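Local coordinates for Succinylglutamatedesuccinylase/aspartoacylase (Rhodobacter sphaeroides 2.4.1, PDB 3CDX), which is probably a metal-dependent hydrolase of the succinylglutamate desuccinylase/aspartoacylase family, acting on linear amide or ester bonds, at residues G61-G64 and D65-E68; G196-F199 and T200-V203. All coordinates share one frame; numbering follows the deposited sequence.

Contact 1: residues G61-G64 and D65-E68; sequences GVHG and DEYE. With CA (calcium ion), chain G.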
loop_
_atom_site.group_PDB
_atom_site.type_symbol
_atom_site.label_atom_id
_atom_site.label_comp_id
_atom_site.label_asym_id
_atom_site.label_seq_id
_atom_site.Cartn_x
_atom_site.Cartn_y
_atom_site.Cartn_z
ATOM N N GLY A 61 -5.960 25.965 1.226
ATOM C CA GLY A 61 -5.929 24.536 0.889
ATOM C C GLY A 61 -4.683 24.140 0.121
ATOM O O GLY A 61 -4.687 23.166 -0.622
ATOM N N VAL A 62 -3.592 24.886 0.326
ATOM C CA VAL A 62 -2.298 24.488 -0.218
ATOM C C VAL A 62 -1.918 23.143 0.392
ATOM O O VAL A 62 -1.312 22.306 -0.271
ATOM C CB VAL A 62 -1.240 25.593 0.029
ATOM C CG1 VAL A 62 0.203 25.051 -0.035
ATOM C CG2 VAL A 62 -1.464 26.742 -0.997
ATOM N N HIS A 63 -2.295 22.958 1.665
ATOM C CA HIS A 63 -2.290 21.665 2.329
ATOM C C HIS A 63 -3.727 21.211 2.499
ATOM O O HIS A 63 -4.592 21.993 2.893
ATOM C CB HIS A 63 -1.545 21.741 3.675
ATOM C CG HIS A 63 -0.061 21.926 3.518
ATOM N ND1 HIS A 63 0.663 22.834 4.258
ATOM C CD2 HIS A 63 0.829 21.335 2.681
ATOM C CE1 HIS A 63 1.935 22.803 3.887
ATOM N NE2 HIS A 63 2.066 21.892 2.938
ATOM N N GLY A 64 -3.999 19.967 2.136
ATOM C CA GLY A 64 -5.372 19.493 2.072
ATOM C C GLY A 64 -6.096 19.462 3.412
ATOM O O GLY A 64 -7.339 19.568 3.444
ATOM N N ASP A 65 -5.333 19.322 4.495
ATOM C CA ASP A 65 -5.890 19.209 5.858
ATOM C C ASP A 65 -5.930 20.543 6.632
ATOM O O ASP A 65 -6.093 20.567 7.840
ATOM C CB ASP A 65 -5.131 18.144 6.682
ATOM C CG ASP A 65 -3.639 18.456 6.853
ATOM O OD1 ASP A 65 -3.071 19.318 6.149
ATOM O OD2 ASP A 65 -3.011 17.792 7.687
ATOM N N GLU A 66 -5.741 21.652 5.937
ATOM C CA GLU A 66 -5.781 22.939 6.613
ATOM C C GLU A 66 -7.015 23.656 6.119
ATOM O O GLU A 66 -7.004 24.177 5.030
ATOM C CB GLU A 66 -4.499 23.688 6.342
ATOM C CG GLU A 66 -3.349 22.932 6.907
ATOM C CD GLU A 66 -2.014 23.505 6.565
ATOM O OE1 GLU A 66 -1.964 24.651 6.035
ATOM O OE2 GLU A 66 -1.020 22.772 6.809
ATOM N N TYR A 67 -8.068 23.636 6.950
ATOM C CA TYR A 67 -9.465 23.922 6.551
ATOM C C TYR A 67 -9.895 25.375 6.546
ATOM O O TYR A 67 -10.747 25.773 5.729
ATOM C CB TYR A 67 -10.439 23.174 7.473
ATOM C CG TYR A 67 -10.085 21.719 7.671
ATOM C CD1 TYR A 67 -9.996 20.827 6.573
ATOM C CD2 TYR A 67 -9.854 21.224 8.954
ATOM C CE1 TYR A 67 -9.668 19.475 6.782
ATOM C CE2 TYR A 67 -9.496 19.900 9.178
ATOM C CZ TYR A 67 -9.422 19.024 8.108
ATOM O OH TYR A 67 -9.043 17.713 8.407
ATOM N N GLU A 68 -9.323 26.171 7.464
ATOM C CA GLU A 68 -9.891 27.505 7.713
ATOM C C GLU A 68 -9.839 28.428 6.487
ATOM O O GLU A 68 -10.816 29.139 6.192
ATOM C CB GLU A 68 -9.264 28.131 8.978
ATOM C CG GLU A 68 -9.848 27.564 10.268
ATOM C CD GLU A 68 -9.457 26.101 10.578
ATOM O OE1 GLU A 68 -8.774 25.400 9.791
ATOM O OE2 GLU A 68 -9.874 25.634 11.649
HETATM CA CA CA G . 0.282 24.558 5.848
HETATM O O HOH W 1 -6.474 26.595 4.149
HETATM O O HOH W 2 -3.001 25.308 3.437
#

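Contact 2: residues G196-F199 and T200-V203; sequences GSTF and TSCV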
loop_
_atom_site.group_PDB
_atom_site.type_symbol
_atom_site.label_atom_id
_atom_site.label_comp_id
_atom_site.label_asym_id
_atom_site.label_seq_id
_atom_site.Cartn_x
_atom_site.Cartn_y
_atom_site.Cartn_z
ATOM N N GLY A 196 12.543 27.545 1.998
ATOM C CA GLY A 196 12.909 28.314 0.814
ATOM C C GLY A 196 12.058 27.893 -0.376
ATOM O O GLY A 196 12.182 28.432 -1.494
ATOM N N SER A 197 11.191 26.922 -0.134
ATOM C CA SER A 197 10.459 26.277 -1.216
ATOM C C SER A 197 8.970 26.326 -0.937
ATOM O O SER A 197 8.168 25.567 -1.538
ATOM C CB SER A 197 10.960 24.836 -1.361
ATOM O OG SER A 197 11.109 24.262 -0.068
ATOM N N THR A 198 8.594 27.211 -0.014
ATOM C CA THR A 198 7.183 27.430 0.267
ATOM C C THR A 198 6.578 28.393 -0.747
ATOM O O THR A 198 7.293 29.132 -1.445
ATOM C CB THR A 198 6.961 28.037 1.657
ATOM O OG1 THR A 198 7.560 29.331 1.675
ATOM C CG2 THR A 198 7.544 27.138 2.774
ATOM N N PHE A 199 5.258 28.425 -0.799
ATOM C CA PHE A 199 4.597 29.468 -1.600
ATOM C C PHE A 199 4.935 30.882 -1.121
ATOM O O PHE A 199 5.162 31.774 -1.932
ATOM C CB PHE A 199 3.100 29.280 -1.611
ATOM C CG PHE A 199 2.359 30.299 -2.431
ATOM C CD1 PHE A 199 2.560 30.396 -3.809
ATOM C CD2 PHE A 199 1.434 31.151 -1.819
ATOM C CE1 PHE A 199 1.833 31.328 -4.572
ATOM C CE2 PHE A 199 0.715 32.091 -2.566
ATOM C CZ PHE A 199 0.905 32.170 -3.945
ATOM N N THR A 200 4.953 31.098 0.191
ATOM C CA THR A 200 5.266 32.439 0.719
ATOM C C THR A 200 6.646 32.912 0.249
ATOM O O THR A 200 6.812 34.077 -0.110
ATOM C CB THR A 200 5.070 32.564 2.273
ATOM O OG1 THR A 200 5.878 31.604 2.968
ATOM C CG2 THR A 200 3.615 32.308 2.663
ATOM N N SER A 201 7.625 32.002 0.188
ATOM C CA SER A 201 8.973 32.382 -0.259
ATOM C C SER A 201 8.961 32.842 -1.721
ATOM O O SER A 201 9.773 33.679 -2.114
ATOM C CB SER A 201 10.006 31.268 -0.016
ATOM O OG SER A 201 9.823 30.189 -0.915
ATOM N N CYS A 202 8.017 32.320 -2.507
ATOM C CA CYS A 202 7.790 32.795 -3.872
ATOM C C CYS A 202 7.249 34.210 -3.882
ATOM O O CYS A 202 7.746 35.050 -4.620
ATOM C CB CYS A 202 6.809 31.898 -4.607
ATOM S SG CYS A 202 7.510 30.356 -5.052
ATOM N N VAL A 203 6.218 34.458 -3.078
ATOM C CA VAL A 203 5.623 35.784 -2.951
ATOM C C VAL A 203 6.711 36.795 -2.560
ATOM O O VAL A 203 6.792 37.895 -3.131
ATOM C CB VAL A 203 4.479 35.815 -1.890
ATOM C CG1 VAL A 203 3.885 37.242 -1.782
ATOM C CG2 VAL A 203 3.359 34.733 -2.166
#

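Contact 1: residues G61-G64 and D65-E68
His63 and Glu66 grip a calcium ion, at a site that in this family probably holds zinc, and Glu66 does so with both carboxylate oxygens. OE1 of Glu66 lies 2.3 Å from the calcium. OE2 of Glu66 is almost as close, at 2.4 Å from the ion. His63 ND1 supplies the third bond to the calcium, also 2.4 Å long. The two side chains run side by side in the same direction, with ring and carboxylate planes turned 69° apart, and the glutamate's CD stands at the imidazole edge. Glu66 OE2 and His63 ND1 are 3.1 Å from each other because they share the metal. From CG onward Glu66 is extended (chi2 174°), a reach that an aspartate lacks. His149 completes the protein ligands, giving the histidine-glutamate-histidine set by which M14-like enzymes usually hold zinc; its first two members sit three residues apart, an HxxE motif in the loop after strand 55-60. A type I turn from His63 to Glu66 brings the two ligands together, and Glu66 N closes it on His63 O at 3.3 Å. The second shell fixes the ring: His63 NE2 bonds to Asp113 OD1, so imidazole rotation is held from the side remote from the metal. One water accepts from His63 N and probably donates to Glu66 OE1, 2.9 Å away; another accepts from Gly61 N and donates to Glu66 O at 2.6 Å, bridging the loop's two arms. Gly61 has a positive phi (69°), which favours glycine. Asp65 OD2 is hydrogen-bonded to His153 ND1, and the Tyr67 hydroxyl to Asp103.

Contact 2: residues G196-F199 and T200-V203
With chi1 at 64°, Thr198 sets OG1 between its backbone N and carbonyl carbon, where it faces the start of the helix, and Ser201, at 72°, swings OG back toward the carbonyl of Thr198. The threonine hydroxyl accepts from Ser201 N at 3.1 Å from OG1, supplying an acceptor to an amide of the first turn that has no earlier helical carbonyl. Ser201 returns the favour: its OG donates to Thr198 O at 2.8 Å, tilted slightly out of the carbonyl plane. That carbonyl also receives a weak bond from Cys202 N. Replacing Thr198 by an alanine would remove OG1 and would probably leave Ser201 N without its cap, making the first turn more prone to fray.

Phe199 and Val203 form the apolar side. Val203 CG2 rests over one face of the ring, 4.0 Å from the Phe199 centroid, a CH-pi contact offset toward the rim. Val203 N also bonds to Phe199 O at 3.1 Å, the regular i to i+4 bond of the helix. The ring also meets Phe118 and strand 144-148, a setting that suits a large aromatic. Gly196 O, at the outer end, bonds to Arg123 of a third subunit. Threonine bonding through its hydroxyl to the amide three residues on is the classical N-cap, here starting helix 199-205.

Contact 1 is wholly buried near the centre of the folded chain, about 8 Å from it, whereas contact 2 is only partly so, its glycine end exposed and touching another subunit. Their centres are 16 Å apart and their nearest atoms about 5 Å, without touching. Strand 144-148 serves both: it pairs with strand 55-60, which leads into the metal loop of contact 1, while helix 199-205 packs on it, and His149 follows its end. The chemistry follows the place. Residues 61-68 use a tight turn to gather charged and imidazole ligands round an ion; residues 196-203 use neutral hydroxyls to start a helix and hydrocarbon to seat it. The Thr198 side chain nevertheless comes within about 8 Å of the calcium.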